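Local coordinates for protein BexL (Amycolatopsis orientalis, PDB 4XRW) that probably catalyses cyclisation and aromatisation of a nascent polyketide chain in the type II polyketide synthase pathway to BE-7585A, at residues A24-L29 / A147-S152; T112-P117 / R126-Y131; L284-I289 / A297-A302. All blocks are in the same frame, centred on the assembly; numbering follows the deposited sequence.

Contact 1: A24-L29 / A147-S152; sequences AEHDIL and AVDTNS
Strand 24-29 and helix 147-152 run almost in the same direction, 13° apart, with their axes 9.4 Å from each other at closest, and Ala24, His26, Val148, Asp149 and Ser152 fill the gap. This is the helix-grip fold: the long helix 138-166 lies against the curved antiparallel sheet, here against one of its outermost strands, 22-30.

His26 carries most of the contact. With CG anti to the carbonyl carbon (chi1 -62°), the ring extends to the helix and presents NE2 to Asp149. NE2 donates to Asp149 OD1 at 2.8 Å in a nearly straight bond. The oxygen lies in the ring plane, but the ring meets it on the anti side and a little out of the carboxylate plane. OD1 has a second partner in Arg153 NE of the same helix, so OD1 is held by two donors.

Ser152 closes on one face of the imidazole. Its CB sits 3.8 Å from the ring centroid, offset toward the ND1 side, as a CH-pi contact. The ring is thus held at its edge by a bond and on this face by a methylene.

Ala24 CB and Val148 CG1 add a loose apolar touch at 4.4 Å. Val148 O takes two bonds, from Ser152 N at 2.7 Å and Ser152 OG at 2.8 Å, which arrive from opposite faces of its carbonyl plane.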
loop_
_atom_site.group_PDB
_atom_site.type_symbol
_atom_site.label_atom_id
_atom_site.label_comp_id
_atom_site.label_asym_id
_atom_site.label_seq_id
_atom_site.Cartn_x
_atom_site.Cartn_y
_atom_site.Cartn_z
ATOM N N ALA A 24 18.055 -20.116 1.054
ATOM C CA ALA A 24 18.427 -19.131 2.055
ATOM C C ALA A 24 17.371 -19.082 3.118
ATOM O O ALA A 24 16.230 -19.500 2.893
ATOM C CB ALA A 24 18.606 -17.760 1.442
ATOM N N GLU A 25 17.774 -18.611 4.291
ATOM C CA GLU A 25 16.843 -18.397 5.398
ATOM C C GLU A 25 17.277 -17.215 6.241
ATOM O O GLU A 25 18.439 -17.073 6.629
ATOM C CB GLU A 25 16.683 -19.627 6.313
ATOM C CG GLU A 25 15.624 -19.353 7.397
ATOM C CD GLU A 25 15.304 -20.502 8.351
ATOM O OE1 GLU A 25 14.898 -20.183 9.505
ATOM O OE2 GLU A 25 15.407 -21.693 7.962
ATOM N N HIS A 26 16.302 -16.363 6.507
ATOM C CA HIS A 26 16.455 -15.221 7.383
ATOM C C HIS A 26 15.356 -15.270 8.436
ATOM O O HIS A 26 14.282 -15.831 8.203
ATOM C CB HIS A 26 16.390 -13.929 6.578
ATOM C CG HIS A 26 17.480 -13.791 5.568
ATOM N ND1 HIS A 26 17.434 -14.386 4.321
ATOM C CD2 HIS A 26 18.646 -13.105 5.616
ATOM C CE1 HIS A 26 18.532 -14.080 3.653
ATOM N NE2 HIS A 26 19.281 -13.302 4.416
ATOM N N ASP A 27 15.614 -14.746 9.627
ATOM C CA ASP A 27 14.534 -14.655 10.603
ATOM C C ASP A 27 14.630 -13.376 11.428
ATOM O O ASP A 27 15.627 -12.652 11.361
ATOM C CB ASP A 27 14.496 -15.901 11.496
ATOM C CG ASP A 27 15.787 -16.152 12.205
ATOM O OD1 ASP A 27 16.223 -15.272 12.981
ATOM O OD2 ASP A 27 16.365 -17.235 11.985
ATOM N N ILE A 28 13.539 -13.082 12.127
ATOM C CA ILE A 28 13.431 -11.934 13.012
ATOM C C ILE A 28 12.393 -12.258 14.081
ATOM O O ILE A 28 11.517 -13.090 13.853
ATOM C CB ILE A 28 13.055 -10.662 12.236
ATOM C CG1 ILE A 28 13.480 -9.417 13.010
ATOM C CG2 ILE A 28 11.569 -10.646 11.910
ATOM C CD1 ILE A 28 13.607 -8.183 12.179
ATOM N N LEU A 29 12.505 -11.622 15.255
ATOM C CA LEU A 29 11.488 -11.751 16.295
ATOM C C LEU A 29 10.542 -10.590 16.179
ATOM O O LEU A 29 10.978 -9.464 15.936
ATOM C CB LEU A 29 12.114 -11.774 17.704
ATOM C CG LEU A 29 13.109 -12.891 17.992
ATOM C CD1 LEU A 29 13.814 -12.618 19.328
ATOM C CD2 LEU A 29 12.435 -14.253 18.012
ATOM N N ALA A 147 21.151 -10.235 -3.749
ATOM C CA ALA A 147 19.868 -9.566 -3.883
ATOM C C ALA A 147 18.875 -10.100 -2.870
ATOM O O ALA A 147 18.178 -9.322 -2.221
ATOM C CB ALA A 147 19.340 -9.743 -5.300
ATOM N N VAL A 148 18.772 -11.424 -2.781
ATOM C CA VAL A 148 17.865 -12.072 -1.850
ATOM C C VAL A 148 18.239 -11.705 -0.417
ATOM O O VAL A 148 17.363 -11.388 0.412
ATOM C CB VAL A 148 17.860 -13.605 -2.045
ATOM C CG1 VAL A 148 17.105 -14.322 -0.910
ATOM C CG2 VAL A 148 17.284 -13.956 -3.391
ATOM N N ASP A 149 19.535 -11.686 -0.130
ATOM C CA ASP A 149 19.994 -11.352 1.232
ATOM C C ASP A 149 19.622 -9.930 1.641
ATOM O O ASP A 149 19.077 -9.713 2.723
ATOM C CB ASP A 149 21.498 -11.541 1.357
ATOM C CG ASP A 149 21.997 -11.225 2.765
ATOM O OD1 ASP A 149 21.553 -11.907 3.703
ATOM O OD2 ASP A 149 22.781 -10.274 2.933
ATOM N N THR A 150 19.969 -8.984 0.783
ATOM C CA THR A 150 19.642 -7.576 0.942
ATOM C C THR A 150 18.118 -7.397 1.075
ATOM O O THR A 150 17.616 -6.788 2.030
ATOM C CB THR A 150 20.177 -6.771 -0.267
ATOM O OG1 THR A 150 21.615 -6.819 -0.286
ATOM C CG2 THR A 150 19.722 -5.318 -0.219
ATOM N N ASN A 151 17.364 -7.959 0.133
ATOM C CA ASN A 151 15.925 -7.768 0.175
ATOM C C ASN A 151 15.256 -8.433 1.374
ATOM O O ASN A 151 14.377 -7.837 1.990
ATOM C CB ASN A 151 15.279 -8.274 -1.116
ATOM C CG ASN A 151 13.876 -7.773 -1.271
ATOM O OD1 ASN A 151 13.663 -6.602 -1.592
ATOM N ND2 ASN A 151 12.900 -8.631 -0.985
ATOM N N SER A 152 15.667 -9.657 1.711
ATOM C CA SER A 152 15.063 -10.389 2.822
ATOM C C SER A 152 15.292 -9.683 4.142
ATOM O O SER A 152 14.401 -9.625 4.965
ATOM C CB SER A 152 15.599 -11.811 2.923
ATOM O OG SER A 152 15.251 -12.569 1.787
#

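Contact 2: T112-P117 / R126-Y131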
loop_
_atom_site.group_PDB
_atom_site.type_symbol
_atom_site.label_atom_id
_atom_site.label_comp_id
_atom_site.label_asym_id
_atom_site.label_seq_id
_atom_site.Cartn_x
_atom_site.Cartn_y
_atom_site.Cartn_z
ATOM N N THR A 112 9.138 -19.410 1.518
ATOM C CA THR A 112 8.229 -19.876 2.527
ATOM C C THR A 112 8.310 -18.948 3.714
ATOM O O THR A 112 9.410 -18.562 4.130
ATOM C CB THR A 112 8.554 -21.328 2.998
ATOM O OG1 THR A 112 8.844 -22.162 1.879
ATOM C CG2 THR A 112 7.388 -21.914 3.746
ATOM N N TRP A 113 7.136 -18.563 4.210
ATOM C CA TRP A 113 6.979 -17.923 5.504
ATOM C C TRP A 113 6.643 -19.007 6.506
ATOM O O TRP A 113 5.787 -19.853 6.240
ATOM C CB TRP A 113 5.843 -16.888 5.513
ATOM C CG TRP A 113 6.094 -15.688 4.645
ATOM C CD1 TRP A 113 5.687 -15.524 3.349
ATOM C CD2 TRP A 113 6.786 -14.498 5.006
ATOM N NE1 TRP A 113 6.094 -14.293 2.887
ATOM C CE2 TRP A 113 6.781 -13.652 3.876
ATOM C CE3 TRP A 113 7.425 -14.060 6.173
ATOM C CZ2 TRP A 113 7.383 -12.402 3.880
ATOM C CZ3 TRP A 113 8.016 -12.815 6.170
ATOM C CH2 TRP A 113 7.986 -11.999 5.040
ATOM N N ILE A 114 7.275 -18.951 7.666
ATOM C CA ILE A 114 6.960 -19.878 8.750
ATOM C C ILE A 114 6.910 -19.024 10.001
ATOM O O ILE A 114 7.886 -18.347 10.326
ATOM C CB ILE A 114 8.001 -21.003 8.908
ATOM C CG1 ILE A 114 8.220 -21.777 7.605
ATOM C CG2 ILE A 114 7.546 -21.984 9.986
ATOM C CD1 ILE A 114 9.529 -22.574 7.571
ATOM N N VAL A 115 5.776 -19.016 10.684
ATOM C CA VAL A 115 5.621 -18.208 11.869
ATOM C C VAL A 115 5.495 -19.123 13.090
ATOM O O VAL A 115 4.619 -19.979 13.140
ATOM C CB VAL A 115 4.421 -17.296 11.767
ATOM C CG1 VAL A 115 4.410 -16.332 12.932
ATOM C CG2 VAL A 115 4.463 -16.527 10.430
ATOM N N GLU A 116 6.397 -18.938 14.054
ATOM C CA GLU A 116 6.503 -19.825 15.222
ATOM C C GLU A 116 6.225 -19.042 16.514
ATOM O O GLU A 116 6.768 -17.947 16.720
ATOM C CB GLU A 116 7.891 -20.480 15.270
ATOM C CG GLU A 116 8.142 -21.448 14.095
ATOM C CD GLU A 116 9.577 -21.977 13.998
ATOM O OE1 GLU A 116 10.455 -21.464 14.723
ATOM O OE2 GLU A 116 9.820 -22.904 13.180
ATOM N N PRO A 117 5.345 -19.578 17.379
ATOM C CA PRO A 117 5.153 -18.865 18.646
ATOM C C PRO A 117 6.366 -19.101 19.544
ATOM O O PRO A 117 6.819 -20.245 19.644
ATOM C CB PRO A 117 3.882 -19.495 19.211
ATOM C CG PRO A 117 3.914 -20.901 18.687
ATOM C CD PRO A 117 4.625 -20.865 17.352
ATOM N N ARG A 126 10.246 -16.698 10.221
ATOM C CA ARG A 126 11.264 -17.234 9.340
ATOM C C ARG A 126 10.873 -17.043 7.884
ATOM O O ARG A 126 9.737 -17.353 7.507
ATOM C CB ARG A 126 11.449 -18.713 9.621
ATOM C CG ARG A 126 11.767 -19.004 11.085
ATOM C CD ARG A 126 11.697 -20.478 11.325
ATOM N NE ARG A 126 12.523 -21.246 10.408
ATOM C CZ ARG A 126 12.341 -22.531 10.150
ATOM N NH1 ARG A 126 11.363 -23.183 10.761
ATOM N NH2 ARG A 126 13.129 -23.166 9.278
ATOM N N LEU A 127 11.823 -16.571 7.086
ATOM C CA LEU A 127 11.594 -16.327 5.674
ATOM C C LEU A 127 12.628 -17.110 4.902
ATOM O O LEU A 127 13.826 -16.813 4.974
ATOM C CB LEU A 127 11.662 -14.832 5.373
ATOM C CG LEU A 127 11.625 -14.396 3.910
ATOM C CD1 LEU A 127 10.373 -14.880 3.222
ATOM C CD2 LEU A 127 11.762 -12.865 3.812
ATOM N N LEU A 128 12.173 -18.124 4.183
ATOM C CA LEU A 128 13.037 -18.987 3.399
ATOM C C LEU A 128 12.920 -18.685 1.924
ATOM O O LEU A 128 11.819 -18.367 1.459
ATOM C CB LEU A 128 12.666 -20.439 3.605
ATOM C CG LEU A 128 12.955 -21.043 4.984
ATOM C CD1 LEU A 128 12.117 -20.400 6.089
ATOM C CD2 LEU A 128 12.677 -22.549 4.899
ATOM N N HIS A 129 14.019 -18.821 1.190
ATOM C CA HIS A 129 13.976 -18.738 -0.270
ATOM C C HIS A 129 14.680 -19.907 -0.888
ATOM O O HIS A 129 15.628 -20.466 -0.315
ATOM C CB HIS A 129 14.604 -17.434 -0.766
ATOM C CG HIS A 129 13.780 -16.220 -0.488
ATOM N ND1 HIS A 129 13.880 -15.497 0.687
ATOM C CD2 HIS A 129 12.825 -15.607 -1.223
ATOM C CE1 HIS A 129 13.021 -14.496 0.659
ATOM N NE2 HIS A 129 12.369 -14.541 -0.489
ATOM N N ALA A 130 14.225 -20.273 -2.078
ATOM C CA ALA A 130 14.895 -21.268 -2.879
ATOM C C ALA A 130 14.962 -20.702 -4.278
ATOM O O ALA A 130 13.929 -20.301 -4.812
ATOM C CB ALA A 130 14.131 -22.576 -2.846
ATOM N N TYR A 131 16.144 -20.664 -4.874
ATOM C CA TYR A 131 16.272 -20.075 -6.194
ATOM C C TYR A 131 17.367 -20.693 -7.013
ATOM O O TYR A 131 18.292 -21.335 -6.489
ATOM C CB TYR A 131 16.530 -18.572 -6.079
ATOM C CG TYR A 131 17.553 -18.241 -5.039
ATOM C CD1 TYR A 131 18.887 -18.086 -5.363
ATOM C CD2 TYR A 131 17.175 -18.114 -3.717
ATOM C CE1 TYR A 131 19.830 -17.788 -4.378
ATOM C CE2 TYR A 131 18.074 -17.831 -2.756
ATOM C CZ TYR A 131 19.399 -17.676 -3.069
ATOM O OH TYR A 131 20.246 -17.392 -2.043
#
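Trp113 and Leu127 form the tightly packed part of this contact. They are a non-hydrogen-bonded pair, and their side chains lie side by side, pointing the same way. Leu127 CD1 sits over the centre of the six-membered ring of Trp113, 3.9 Å from its centroid and 10° off the ring normal. Leu127 reaches the indole with CG anti to the backbone N (chi1 172°). Both residues are buried, and helix 138-166 closes over them through Leu156 and Glu155. The indole NE1 is hydrogen-bonded to O1 of a bound MES, probably from the crystallisation liquor.

The backbones are the arms of a beta hairpin, strands 106-117 and 123-133, within the seven-stranded sheet of the helix-grip fold. Thr112 with Leu128 and Ile114 with Arg126 are hydrogen-bonded antiparallel pairs, each with two backbone bonds, such as Leu128 N to Thr112 O at 2.8 Å.

The face of Thr112, Ile114, Arg126 and Leu128 is the solvent side: its residues are only partly buried. There Ile114 CD1 touches Leu128 CD1 at 3.7 Å and also lies over one face of the Arg126 guanidinium, off toward its rim. Arg126 bends at chi3, and its NH1 meets Glu116 OE2 at 2.9 Å. This salt bridge is not flat: the nitrogen stands above the carboxylate plane, and the two planes are 56° apart. Arg126 has a second anion, since its NE pairs with Glu25 on strand 22-30.

Contact 3: L284-I289 / A297-A302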
loop_
_atom_site.group_PDB
_atom_site.type_symbol
_atom_site.label_atom_id
_atom_site.label_comp_id
_atom_site.label_asym_id
_atom_site.label_seq_id
_atom_site.Cartn_x
_atom_site.Cartn_y
_atom_site.Cartn_z
ATOM N N LEU A 284 0.403 6.607 12.517
ATOM C CA LEU A 284 1.125 7.785 12.996
ATOM C C LEU A 284 2.582 7.536 13.346
ATOM O O LEU A 284 2.983 6.429 13.687
ATOM C CB LEU A 284 0.417 8.363 14.220
ATOM C CG LEU A 284 -0.957 8.941 13.982
ATOM C CD1 LEU A 284 -1.600 9.309 15.323
ATOM C CD2 LEU A 284 -0.844 10.146 13.101
ATOM N N ASN A 285 3.375 8.595 13.218
ATOM C CA ASN A 285 4.772 8.602 13.594
ATOM C C ASN A 285 4.811 9.390 14.892
ATOM O O ASN A 285 4.683 10.613 14.883
ATOM C CB ASN A 285 5.627 9.264 12.511
ATOM C CG ASN A 285 7.104 9.089 12.732
ATOM O OD1 ASN A 285 7.541 8.692 13.807
ATOM N ND2 ASN A 285 7.893 9.393 11.702
ATOM N N THR A 286 4.940 8.702 16.012
ATOM C CA THR A 286 4.854 9.385 17.299
ATOM C C THR A 286 6.119 10.193 17.574
ATOM O O THR A 286 6.079 11.142 18.333
ATOM C CB THR A 286 4.613 8.379 18.448
ATOM O OG1 THR A 286 5.666 7.413 18.454
ATOM C CG2 THR A 286 3.293 7.659 18.253
ATOM N N ALA A 287 7.234 9.834 16.940
ATOM C CA ALA A 287 8.523 10.478 17.210
ATOM C C ALA A 287 8.528 11.963 16.873
ATOM O O ALA A 287 9.347 12.725 17.401
ATOM C CB ALA A 287 9.632 9.791 16.428
ATOM N N ASN A 288 7.631 12.369 15.981
ATOM C CA ASN A 288 7.632 13.737 15.476
ATOM C C ASN A 288 6.449 14.590 15.928
ATOM O O ASN A 288 6.316 15.730 15.494
ATOM C CB ASN A 288 7.682 13.698 13.948
ATOM C CG ASN A 288 8.947 13.064 13.442
ATOM O OD1 ASN A 288 10.025 13.303 13.991
ATOM N ND2 ASN A 288 8.831 12.232 12.406
ATOM N N ILE A 289 5.604 14.056 16.803
ATOM C CA ILE A 289 4.385 14.755 17.194
ATOM C C ILE A 289 4.710 16.059 17.931
ATOM O O ILE A 289 4.074 17.094 17.696
ATOM C CB ILE A 289 3.490 13.878 18.083
ATOM C CG1 ILE A 289 2.947 12.704 17.268
ATOM C CG2 ILE A 289 2.312 14.688 18.637
ATOM C CD1 ILE A 289 2.213 11.674 18.079
ATOM N N ALA A 297 1.157 18.242 22.859
ATOM C CA ALA A 297 0.323 17.534 21.896
ATOM C C ALA A 297 0.626 16.035 21.963
ATOM O O ALA A 297 1.787 15.634 22.116
ATOM C CB ALA A 297 0.546 18.074 20.490
ATOM N N GLY A 298 -0.420 15.218 21.856
ATOM C CA GLY A 298 -0.285 13.773 21.948
ATOM C C GLY A 298 -0.881 13.017 20.770
ATOM O O GLY A 298 -1.238 13.599 19.749
ATOM N N VAL A 299 -0.986 11.704 20.919
ATOM C CA VAL A 299 -1.495 10.848 19.856
ATOM C C VAL A 299 -2.901 11.262 19.455
ATOM O O VAL A 299 -3.210 11.365 18.271
ATOM C CB VAL A 299 -1.488 9.367 20.288
ATOM C CG1 VAL A 299 -2.457 8.547 19.467
ATOM C CG2 VAL A 299 -0.070 8.802 20.192
ATOM N N ALA A 300 -3.756 11.497 20.441
ATOM C CA ALA A 300 -5.135 11.893 20.159
ATOM C C ALA A 300 -5.188 13.151 19.294
ATOM O O ALA A 300 -6.007 13.241 18.372
ATOM C CB ALA A 300 -5.904 12.116 21.458
ATOM N N GLU A 301 -4.325 14.124 19.590
ATOM C CA GLU A 301 -4.287 15.373 18.828
ATOM C C GLU A 301 -3.748 15.134 17.417
ATOM O O GLU A 301 -4.178 15.781 16.466
ATOM C CB GLU A 301 -3.425 16.431 19.524
ATOM C CG GLU A 301 -4.069 17.098 20.750
ATOM C CD GLU A 301 -4.141 16.186 21.981
ATOM O OE1 GLU A 301 -3.296 15.266 22.122
ATOM O OE2 GLU A 301 -5.052 16.399 22.812
ATOM N N ALA A 302 -2.789 14.222 17.287
ATOM C CA ALA A 302 -2.237 13.902 15.977
ATOM C C ALA A 302 -3.291 13.195 15.124
ATOM O O ALA A 302 -3.399 13.478 13.935
ATOM C CB ALA A 302 -0.984 13.035 16.111
#
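The flat groups that Ile289 and Leu284 meet are peptide groups, since no aromatic ring takes part. Ile289 CG2 touches two of them at their oxygens, Ala297 O at 3.6 Å and Gly298 O at 3.9 Å. Leu284 CD1 touches a third, at Val299 O. Another flat group, the carboxylate of Glu301, serves its own segment. Gly298 N donates to its OE1 at 2.9 Å, on the anti side and 33° out of the carboxylate plane.

That bond marks the start of helix 299-326. Gly298 is the N-cap, and Glu301, three residues on, reaches back to its N-H. It is one half of a capping box. The other half needs a side chain on the N-cap residue, which glycine lacks. Gly298 O accepts the backbone bond from Ala302 N in the first turn.

The segments join the end of strand 274-284 and the turn after it to the beginning of the long C-terminal helix, in the second helix-grip domain. Ala302 CB is a shared apolar surface. Leu284 CD1 reaches it at 3.9 Å and Ile289 CD1 at 4.0 Å, so the two branched chains converge on one methyl. Ile289 splits its work: CG2, anti to the backbone N, goes to the loop before the helix, while CG1 leads CD1 to the helix itself. On the exposed side Thr286 CG2 meets Val299 CG2 at 4.0 Å, and Leu171 touches both side chains.

Leu284, Ile289 and Ala302 are buried, whereas Thr286 is exposed. The contact consists of methyl groups against methyls and backbone, so it probably rests on shape and burial of apolar surface. Polar groups bond within their own segment, as Glu301 does to Gly298 N, or to neighbouring parts of the chain, as Asn288 ND2 does to Ala255 O.

Contacts 1 and 2 belong to the first helix-grip domain, and their centres are 9 Å apart. They meet directly, because strands 22-30 and 123-133 are neighbours in one sheet. Glu25 OE1 pairs with Arg126 NE at 2.8 Å, and His26 O lies 2.8 Å from Leu127 N, a probable hydrogen bond. Helix 138-166 spans both contacts, with Ser152 and Leu156 reaching their side chains. The bound MES beside Trp113 in contact 2 may mark the interior pocket of this domain. Contact 3 lies in the second domain. Its centre is 32 Å from contact 1 and 34 Å from contact 2, and the nearest atoms stay about 18 Å and 21 Å away.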